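Local coordinates for protein DyP2 (PDB 4G2C) that is a multifunctional haem-containing dye-decolorising peroxidase of a lignin-reactive bacterium, and probably oxidises dyes and lignin-related substrates, at residues 32-40 and 245-253; 51-62 and 91-101. All coordinates share one frame; numbering follows the deposited sequence.

In the fold
Interaction 2 (51-62 with 91-101) is the larger and more buried of the two, with ten of its seventeen touching residues buried and 812 Å² buried in all, whereas interaction 1 (32-40 with 245-253) is a surface contact of 445 Å². Their chemistry follows their place: interaction 1 relies on two backbone bonds around one leucine, while interaction 2 adds a salt bridge, a lysine-histidine bond and a histidine stack at a helix start. Their centres lie about 15 Å apart, and they meet where L250 CD2 packs on L59 CD2 at 3.5 Å. Helix 45-53 is shared, since L38 and W40 touch L51. Along the chain, interaction 2 is nested within the loop that interaction 1 closes.

Interaction 1 (32-40 and 245-253); sequences VDLSTTLSW and DPSAPLEQV. With ACT (acetate ion), chain B.
L250 is buried and fills the tight part of this contact, meeting five residues of 32-40. Its CD1 reaches the CB of L38 at 4.0 Å and the CG1 of V32 at 4.2 Å, while its CB meets L34 CD2 at 3.8 Å, the two leucine side chains crossing at about a right angle. Two backbone bonds join the two segments here. E251 N donates a hydrogen bond to L34 O at 2.8 Å, in the carbonyl plane and on a lone pair; L250 N donates one to T36 O at 3.0 Å, but from 48° above that carbonyl's plane. With CG placed between the backbone N and carbonyl carbon (chi1 69°), E251 also lays its CB and CG against L34 O. T37 turns its methyl CG2 onto A248 O at 3.3 Å, its hydroxyl being bonded to T228. The solvent side is looser: D33, S35 and E251 are exposed, and E251 OE2 stays 4.1 Å from S35 CA. Within 32-40, D33 OD1 accepts from both S35 N and S35 OG. This Asx turn and the 3-10 turn 250-252 mark a loop-to-loop contact, tying the N-terminal segment to the connection between helix 228-237 and strand 255-256.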
loop_
_atom_site.group_PDB
_atom_site.type_symbol
_atom_site.label_atom_id
_atom_site.label_comp_id
_atom_site.label_asym_id
_atom_site.label_seq_id
_atom_site.Cartn_x
_atom_site.Cartn_y
_atom_site.Cartn_z
ATOM N N VAL A 32 25.194 3.314 -9.222
ATOM C CA VAL A 32 24.084 3.617 -8.328
ATOM C C VAL A 32 24.236 2.843 -7.023
ATOM O O VAL A 32 24.359 1.621 -7.017
ATOM C CB VAL A 32 22.701 3.267 -8.952
ATOM C CG1 VAL A 32 21.580 3.737 -8.036
ATOM C CG2 VAL A 32 22.539 3.896 -10.335
ATOM N N ASP A 33 24.210 3.572 -5.916
ATOM C CA ASP A 33 24.368 2.990 -4.596
ATOM C C ASP A 33 22.990 2.680 -4.024
ATOM O O ASP A 33 22.232 3.584 -3.680
ATOM C CB ASP A 33 25.130 3.973 -3.685
ATOM C CG ASP A 33 25.281 3.466 -2.254
ATOM O OD1 ASP A 33 25.070 2.258 -2.006
ATOM O OD2 ASP A 33 25.632 4.288 -1.374
ATOM N N LEU A 34 22.670 1.400 -3.909
ATOM C CA LEU A 34 21.344 1.007 -3.458
ATOM C C LEU A 34 21.266 0.861 -1.942
ATOM O O LEU A 34 20.203 0.553 -1.407
ATOM C CB LEU A 34 20.912 -0.299 -4.135
ATOM C CG LEU A 34 20.822 -0.336 -5.668
ATOM C CD1 LEU A 34 20.470 -1.748 -6.166
ATOM C CD2 LEU A 34 19.818 0.671 -6.192
ATOM N N SER A 35 22.376 1.114 -1.250
ATOM C CA SER A 35 22.458 0.854 0.195
ATOM C C SER A 35 21.890 1.946 1.106
ATOM O O SER A 35 21.735 1.728 2.304
ATOM C CB SER A 35 23.911 0.603 0.604
ATOM O OG SER A 35 24.582 1.840 0.796
ATOM N N THR A 36 21.634 3.132 0.563
ATOM C CA THR A 36 21.070 4.213 1.370
ATOM C C THR A 36 20.010 4.966 0.590
ATOM O O THR A 36 19.635 4.573 -0.513
ATOM C CB THR A 36 22.145 5.244 1.824
ATOM O OG1 THR A 36 22.731 5.870 0.671
ATOM C CG2 THR A 36 23.232 4.572 2.599
ATOM N N THR A 37 19.545 6.063 1.173
ATOM C CA THR A 37 18.633 6.960 0.496
ATOM C C THR A 37 19.405 7.782 -0.516
ATOM O O THR A 37 20.641 7.821 -0.491
ATOM C CB THR A 37 17.936 7.909 1.485
ATOM O OG1 THR A 37 18.933 8.645 2.196
ATOM C CG2 THR A 37 17.081 7.125 2.478
ATOM N N LEU A 38 18.671 8.437 -1.409
ATOM C CA LEU A 38 19.283 9.255 -2.439
ATOM C C LEU A 38 18.874 10.724 -2.325
ATOM O O LEU A 38 17.709 11.037 -2.080
ATOM C CB LEU A 38 18.896 8.726 -3.818
ATOM C CG LEU A 38 19.225 9.654 -4.989
ATOM C CD1 LEU A 38 20.697 9.487 -5.458
ATOM C CD2 LEU A 38 18.247 9.402 -6.125
ATOM N N SER A 39 19.844 11.621 -2.499
ATOM C CA SER A 39 19.563 13.047 -2.579
ATOM C C SER A 39 19.304 13.365 -4.052
ATOM O O SER A 39 20.241 13.571 -4.833
ATOM C CB SER A 39 20.737 13.863 -2.026
ATOM O OG SER A 39 21.212 13.316 -0.795
ATOM N N TRP A 40 18.029 13.367 -4.439
ATOM C CA TRP A 40 17.690 13.462 -5.852
ATOM C C TRP A 40 18.146 14.785 -6.486
ATOM O O TRP A 40 18.437 14.842 -7.681
ATOM C CB TRP A 40 16.193 13.204 -6.101
ATOM C CG TRP A 40 15.278 14.367 -5.827
ATOM C CD1 TRP A 40 14.586 14.617 -4.664
ATOM C CD2 TRP A 40 14.921 15.421 -6.740
ATOM N NE1 TRP A 40 13.840 15.774 -4.799
ATOM C CE2 TRP A 40 14.018 16.276 -6.063
ATOM C CE3 TRP A 40 15.279 15.727 -8.062
ATOM C CZ2 TRP A 40 13.479 17.427 -6.663
ATOM C CZ3 TRP A 40 14.731 16.879 -8.662
ATOM C CH2 TRP A 40 13.843 17.707 -7.957
ATOM N N ASP A 245 12.923 6.439 12.417
ATOM C CA ASP A 245 13.623 6.824 11.191
ATOM C C ASP A 245 12.888 6.174 10.003
ATOM O O ASP A 245 12.836 4.951 9.895
ATOM C CB ASP A 245 15.089 6.378 11.279
ATOM C CG ASP A 245 15.868 6.585 9.967
ATOM O OD1 ASP A 245 15.543 7.523 9.196
ATOM O OD2 ASP A 245 16.825 5.809 9.721
ATOM N N PRO A 246 12.262 6.993 9.138
ATOM C CA PRO A 246 11.491 6.433 8.015
ATOM C C PRO A 246 12.342 6.163 6.761
ATOM O O PRO A 246 11.815 5.644 5.767
ATOM C CB PRO A 246 10.460 7.531 7.736
ATOM C CG PRO A 246 11.186 8.807 8.107
ATOM C CD PRO A 246 12.135 8.459 9.229
ATOM N N SER A 247 13.626 6.521 6.811
ATOM C CA SER A 247 14.572 6.253 5.721
ATOM C C SER A 247 14.482 4.819 5.242
ATOM O O SER A 247 14.290 3.896 6.029
ATOM C CB SER A 247 16.022 6.480 6.180
ATOM O OG SER A 247 16.228 7.806 6.624
ATOM N N ALA A 248 14.649 4.631 3.943
ATOM C CA ALA A 248 14.762 3.295 3.390
ATOM C C ALA A 248 15.766 3.372 2.257
ATOM O O ALA A 248 15.718 4.296 1.453
ATOM C CB ALA A 248 13.416 2.795 2.893
ATOM N N PRO A 249 16.695 2.413 2.210
ATOM C CA PRO A 249 17.689 2.369 1.141
ATOM C C PRO A 249 16.992 2.125 -0.204
ATOM O O PRO A 249 15.931 1.503 -0.228
ATOM C CB PRO A 249 18.543 1.154 1.521
ATOM C CG PRO A 249 17.610 0.278 2.362
ATOM C CD PRO A 249 16.800 1.266 3.136
ATOM N N LEU A 250 17.587 2.577 -1.303
ATOM C CA LEU A 250 17.039 2.298 -2.626
ATOM C C LEU A 250 16.810 0.810 -2.888
ATOM O O LEU A 250 15.845 0.436 -3.566
ATOM C CB LEU A 250 17.931 2.881 -3.719
ATOM C CG LEU A 250 18.085 4.401 -3.717
ATOM C CD1 LEU A 250 18.916 4.847 -4.927
ATOM C CD2 LEU A 250 16.720 5.064 -3.724
ATOM N N GLU A 251 17.677 -0.046 -2.360
ATOM C CA GLU A 251 17.503 -1.490 -2.560
ATOM C C GLU A 251 16.188 -2.021 -1.969
ATOM O O GLU A 251 15.808 -3.161 -2.219
ATOM C CB GLU A 251 18.677 -2.272 -1.966
ATOM C CG GLU A 251 18.715 -2.225 -0.440
ATOM C CD GLU A 251 20.023 -2.756 0.131
ATOM O OE1 GLU A 251 20.772 -3.425 -0.611
ATOM O OE2 GLU A 251 20.306 -2.498 1.316
ATOM N N GLN A 252 15.512 -1.225 -1.155
ATOM C CA GLN A 252 14.247 -1.688 -0.573
ATOM C C GLN A 252 13.052 -1.517 -1.536
ATOM O O GLN A 252 11.922 -1.817 -1.186
ATOM C CB GLN A 252 13.961 -1.008 0.773
ATOM C CG GLN A 252 12.947 -1.779 1.630
ATOM C CD GLN A 252 13.177 -1.619 3.123
ATOM O OE1 GLN A 252 14.311 -1.454 3.575
ATOM N NE2 GLN A 252 12.099 -1.655 3.895
ATOM N N VAL A 253 13.311 -1.034 -2.749
ATOM C CA VAL A 253 12.238 -0.835 -3.711
ATOM C C VAL A 253 12.723 -1.033 -5.143
ATOM O O VAL A 253 12.003 -1.580 -5.966
ATOM C CB VAL A 253 11.563 0.556 -3.535
ATOM C CG1 VAL A 253 12.539 1.686 -3.853
ATOM C CG2 VAL A 253 10.314 0.658 -4.388
HETATM C C ACT B . 18.959 9.387 5.440
HETATM O O ACT B . 17.796 9.847 5.504
HETATM O OXT ACT B . 19.283 8.450 6.218
HETATM C CH3 ACT B . 19.931 9.949 4.459
#

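Interaction 2 (51-62 and 91-101); sequences LDELQPNILKAH and MKSARTHLQEV. With ACT (acetate ion), chain X.
M91 opens the walk along 91-101, its methyl CE lying against Q55 CD at 3.7 Å. K92 follows: the ring of P56 rests on its CG and carbonyl, and its extended chain carries NZ to the ring edge of H62, bonding NE2 at 2.7 Å near the ring plane. NZ also salt-bridges E100, and T112 OG1 and P113 O lie among its further partners, so that four acceptors share its three N-H. A methionine in place of K92 would probably leave H62 NE2 without its donor and E100 without this charged mate. S93 is the N-cap, its OG accepting from T96 N. A94 N donates to L54 O, and the methyl of A94 packs on L54 CB at 3.7 Å. R95 N bonds L51 O; farther out, NE makes a salt-bridge hydrogen bond to D52 OD1 at 3.0 Å, in the guanidinium plane but 37° above the carboxylate plane. The CG of H97, anti to the backbone N (chi1 173°), brings one face of the ring against H62 CD2 in an offset stack, centroids 4.3 Å apart and planes at 24°. Its edge faces the carbonyl oxygens of K60 and A61, and a water bonds ND1. L98 CD2 then reaches K60 CB at 3.9 Å. The geometry is that of an N-capped helix start, docking helix 94-107 on the segment that follows helix 45-53, within the DyP dimeric alpha+beta barrel family region.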
loop_
_atom_site.group_PDB
_atom_site.type_symbol
_atom_site.label_atom_id
_atom_site.label_comp_id
_atom_site.label_asym_id
_atom_site.label_seq_id
_atom_site.Cartn_x
_atom_site.Cartn_y
_atom_site.Cartn_z
ATOM N N LEU A 51 17.284 8.062 -12.390
ATOM C CA LEU A 51 16.111 8.908 -12.213
ATOM C C LEU A 51 15.441 9.302 -13.523
ATOM O O LEU A 51 14.220 9.482 -13.558
ATOM C CB LEU A 51 16.482 10.182 -11.449
ATOM C CG LEU A 51 16.624 10.065 -9.931
ATOM C CD1 LEU A 51 17.100 11.394 -9.336
ATOM C CD2 LEU A 51 15.309 9.629 -9.299
ATOM N N ASP A 52 16.246 9.470 -14.576
ATOM C CA ASP A 52 15.747 9.847 -15.898
ATOM C C ASP A 52 15.049 8.672 -16.546
ATOM O O ASP A 52 14.234 8.852 -17.452
ATOM C CB ASP A 52 16.894 10.299 -16.822
ATOM C CG ASP A 52 17.441 11.664 -16.457
ATOM O OD1 ASP A 52 16.661 12.485 -15.929
ATOM O OD2 ASP A 52 18.645 11.912 -16.689
ATOM N N GLU A 53 15.375 7.467 -16.092
ATOM C CA GLU A 53 14.821 6.271 -16.721
ATOM C C GLU A 53 13.823 5.528 -15.826
ATOM O O GLU A 53 13.308 4.480 -16.192
ATOM C CB GLU A 53 15.939 5.343 -17.177
ATOM C CG GLU A 53 16.886 5.976 -18.182
ATOM C CD GLU A 53 16.264 6.140 -19.569
ATOM O OE1 GLU A 53 15.054 5.871 -19.733
ATOM O OE2 GLU A 53 16.989 6.546 -20.501
ATOM N N LEU A 54 13.541 6.092 -14.660
ATOM C CA LEU A 54 12.631 5.461 -13.708
ATOM C C LEU A 54 11.226 6.012 -13.867
ATOM O O LEU A 54 11.046 7.217 -14.018
ATOM C CB LEU A 54 13.093 5.718 -12.264
ATOM C CG LEU A 54 12.395 4.846 -11.218
ATOM C CD1 LEU A 54 12.977 3.428 -11.226
ATOM C CD2 LEU A 54 12.467 5.456 -9.822
ATOM N N GLN A 55 10.232 5.131 -13.786
ATOM C CA GLN A 55 8.841 5.571 -13.713
ATOM C C GLN A 55 8.564 6.339 -12.426
ATOM O O GLN A 55 9.197 6.082 -11.401
ATOM C CB GLN A 55 7.872 4.388 -13.800
ATOM C CG GLN A 55 7.870 3.631 -15.121
ATOM C CD GLN A 55 6.774 2.594 -15.144
ATOM O OE1 GLN A 55 5.647 2.872 -14.739
ATOM N NE2 GLN A 55 7.097 1.389 -15.589
ATOM N N PRO A 56 7.606 7.287 -12.482
ATOM C CA PRO A 56 7.036 7.964 -11.311
ATOM C C PRO A 56 6.281 6.980 -10.401
ATOM O O PRO A 56 6.019 5.828 -10.781
ATOM C CB PRO A 56 6.023 8.942 -11.928
ATOM C CG PRO A 56 6.410 9.080 -13.359
ATOM C CD PRO A 56 7.008 7.768 -13.740
ATOM N N ASN A 57 5.932 7.459 -9.211
ATOM C CA ASN A 57 5.096 6.730 -8.258
ATOM C C ASN A 57 5.872 5.684 -7.452
ATOM O O ASN A 57 5.327 5.078 -6.532
ATOM C CB ASN A 57 3.870 6.108 -8.947
ATOM C CG ASN A 57 2.758 5.747 -7.961
ATOM O OD1 ASN A 57 2.535 6.443 -6.961
ATOM N ND2 ASN A 57 2.062 4.658 -8.233
ATOM N N ILE A 58 7.149 5.488 -7.787
ATOM C CA ILE A 58 7.917 4.438 -7.142
ATOM C C ILE A 58 8.706 4.973 -5.941
ATOM O O ILE A 58 8.411 4.624 -4.810
ATOM C CB ILE A 58 8.824 3.678 -8.144
ATOM C CG1 ILE A 58 7.970 2.951 -9.195
ATOM C CG2 ILE A 58 9.687 2.666 -7.407
ATOM C CD1 ILE A 58 8.744 2.490 -10.453
ATOM N N LEU A 59 9.697 5.820 -6.191
ATOM C CA LEU A 59 10.477 6.421 -5.103
ATOM C C LEU A 59 9.662 7.472 -4.323
ATOM O O LEU A 59 10.001 7.832 -3.194
ATOM C CB LEU A 59 11.778 7.043 -5.630
ATOM C CG LEU A 59 12.916 6.171 -6.169
ATOM C CD1 LEU A 59 14.015 7.042 -6.736
ATOM C CD2 LEU A 59 13.507 5.222 -5.100
ATOM N N LYS A 60 8.584 7.947 -4.932
ATOM C CA LYS A 60 7.735 8.974 -4.333
ATOM C C LYS A 60 6.338 8.837 -4.934
ATOM O O LYS A 60 6.191 8.877 -6.148
ATOM C CB LYS A 60 8.296 10.349 -4.688
ATOM C CG LYS A 60 7.387 11.524 -4.346
ATOM C CD LYS A 60 7.790 12.098 -3.033
ATOM C CE LYS A 60 6.877 13.212 -2.591
ATOM N NZ LYS A 60 6.892 13.254 -1.107
ATOM N N ALA A 61 5.315 8.677 -4.101
ATOM C CA ALA A 61 3.960 8.445 -4.609
ATOM C C ALA A 61 3.498 9.538 -5.587
ATOM O O ALA A 61 3.912 10.680 -5.480
ATOM C CB ALA A 61 2.970 8.318 -3.449
ATOM N N HIS A 62 2.650 9.191 -6.548
ATOM C CA HIS A 62 2.088 10.207 -7.432
ATOM C C HIS A 62 0.663 10.493 -6.972
ATOM O O HIS A 62 -0.045 9.583 -6.540
ATOM C CB HIS A 62 2.116 9.740 -8.886
ATOM C CG HIS A 62 1.960 10.844 -9.892
ATOM N ND1 HIS A 62 0.768 11.506 -10.098
ATOM C CD2 HIS A 62 2.848 11.389 -10.760
ATOM C CE1 HIS A 62 0.927 12.412 -11.045
ATOM N NE2 HIS A 62 2.181 12.365 -11.458
ATOM N N MET A 91 5.050 8.969 -21.365
ATOM C CA MET A 91 5.476 8.794 -19.979
ATOM C C MET A 91 6.527 9.800 -19.534
ATOM O O MET A 91 7.460 10.107 -20.269
ATOM C CB MET A 91 5.970 7.359 -19.759
ATOM C CG MET A 91 4.872 6.329 -19.975
ATOM S SD MET A 91 5.430 4.619 -19.966
ATOM C CE MET A 91 5.901 4.457 -18.237
ATOM N N LYS A 92 6.368 10.312 -18.318
ATOM C CA LYS A 92 7.382 11.166 -17.730
ATOM C C LYS A 92 8.267 10.341 -16.778
ATOM O O LYS A 92 7.878 9.255 -16.333
ATOM C CB LYS A 92 6.719 12.341 -17.015
ATOM C CG LYS A 92 5.864 11.927 -15.826
ATOM C CD LYS A 92 5.079 13.098 -15.250
ATOM C CE LYS A 92 4.384 12.701 -13.953
ATOM N NZ LYS A 92 3.250 13.612 -13.618
ATOM N N SER A 93 9.459 10.849 -16.475
ATOM C CA SER A 93 10.404 10.113 -15.631
ATOM C C SER A 93 10.203 10.438 -14.162
ATOM O O SER A 93 9.567 11.433 -13.810
ATOM C CB SER A 93 11.833 10.493 -15.993
ATOM O OG SER A 93 11.999 11.890 -15.821
ATOM N N ALA A 94 10.777 9.607 -13.305
ATOM C CA ALA A 94 10.817 9.923 -11.890
ATOM C C ALA A 94 11.271 11.366 -11.684
ATOM O O ALA A 94 10.628 12.132 -10.946
ATOM C CB ALA A 94 11.741 8.969 -11.162
ATOM N N ARG A 95 12.376 11.740 -12.328
ATOM C CA ARG A 95 12.929 13.079 -12.113
ATOM C C ARG A 95 11.968 14.202 -12.526
ATOM O O ARG A 95 11.787 15.178 -11.787
ATOM C CB ARG A 95 14.267 13.268 -12.827
ATOM C CG ARG A 95 14.898 14.626 -12.489
ATOM C CD ARG A 95 15.996 15.039 -13.466
ATOM N NE ARG A 95 17.119 14.106 -13.463
ATOM C CZ ARG A 95 18.087 14.107 -12.551
ATOM N NH1 ARG A 95 18.065 14.993 -11.556
ATOM N NH2 ARG A 95 19.072 13.215 -12.634
ATOM N N THR A 96 11.356 14.074 -13.701
ATOM C CA THR A 96 10.362 15.067 -14.103
ATOM C C THR A 96 9.243 15.143 -13.057
ATOM O O THR A 96 8.744 16.227 -12.735
ATOM C CB THR A 96 9.750 14.752 -15.481
ATOM O OG1 THR A 96 10.773 14.803 -16.484
ATOM C CG2 THR A 96 8.666 15.766 -15.821
ATOM N N HIS A 97 8.836 13.992 -12.533
ATOM C CA HIS A 97 7.761 13.988 -11.548
ATOM C C HIS A 97 8.186 14.771 -10.306
ATOM O O HIS A 97 7.418 15.559 -9.761
ATOM C CB HIS A 97 7.363 12.565 -11.151
ATOM C CG HIS A 97 6.388 12.520 -10.014
ATOM N ND1 HIS A 97 6.404 11.532 -9.054
ATOM C CD2 HIS A 97 5.373 13.351 -9.680
ATOM C CE1 HIS A 97 5.444 11.759 -8.173
ATOM N NE2 HIS A 97 4.805 12.857 -8.530
ATOM N N LEU A 98 9.421 14.548 -9.876
ATOM C CA LEU A 98 9.943 15.175 -8.665
ATOM C C LEU A 98 9.986 16.694 -8.816
ATOM O O LEU A 98 9.597 17.444 -7.908
ATOM C CB LEU A 98 11.327 14.606 -8.338
ATOM C CG LEU A 98 11.270 13.153 -7.843
ATOM C CD1 LEU A 98 12.658 12.552 -7.648
ATOM C CD2 LEU A 98 10.458 13.076 -6.552
ATOM N N GLN A 99 10.444 17.131 -9.983
ATOM C CA GLN A 99 10.492 18.536 -10.335
ATOM C C GLN A 99 9.095 19.104 -10.244
ATOM O O GLN A 99 8.877 20.159 -9.651
ATOM C CB GLN A 99 11.011 18.679 -11.761
ATOM C CG GLN A 99 11.874 19.892 -11.997
ATOM C CD GLN A 99 12.747 19.733 -13.235
ATOM O OE1 GLN A 99 13.389 18.692 -13.432
ATOM N NE2 GLN A 99 12.775 20.760 -14.071
ATOM N N GLU A 100 8.134 18.393 -10.818
ATOM C CA GLU A 100 6.743 18.825 -10.709
ATOM C C GLU A 100 6.347 18.953 -9.236
ATOM O O GLU A 100 5.773 19.965 -8.833
ATOM C CB GLU A 100 5.801 17.883 -11.463
ATOM C CG GLU A 100 5.951 17.917 -12.984
ATOM C CD GLU A 100 4.976 16.980 -13.700
ATOM O OE1 GLU A 100 4.216 16.239 -13.034
ATOM O OE2 GLU A 100 4.964 16.986 -14.944
ATOM N N VAL A 101 6.659 17.943 -8.424
ATOM C CA VAL A 101 6.340 18.036 -6.988
ATOM C C VAL A 101 6.950 19.299 -6.356
ATOM O O VAL A 101 6.251 20.105 -5.749
ATOM C CB VAL A 101 6.728 16.764 -6.206
ATOM C CG1 VAL A 101 6.663 17.020 -4.699
ATOM C CG2 VAL A 101 5.807 15.603 -6.588
HETATM C C ACT X . 6.443 8.744 -0.411
HETATM O O ACT X . 5.559 8.692 -1.296
HETATM O OXT ACT X . 7.241 7.771 -0.361
HETATM C CH3 ACT X . 6.535 9.911 0.531
HETATM O O HOH W 1 14.327 13.082 -17.283
HETATM O O HOH W 2 8.494 9.617 -8.410
#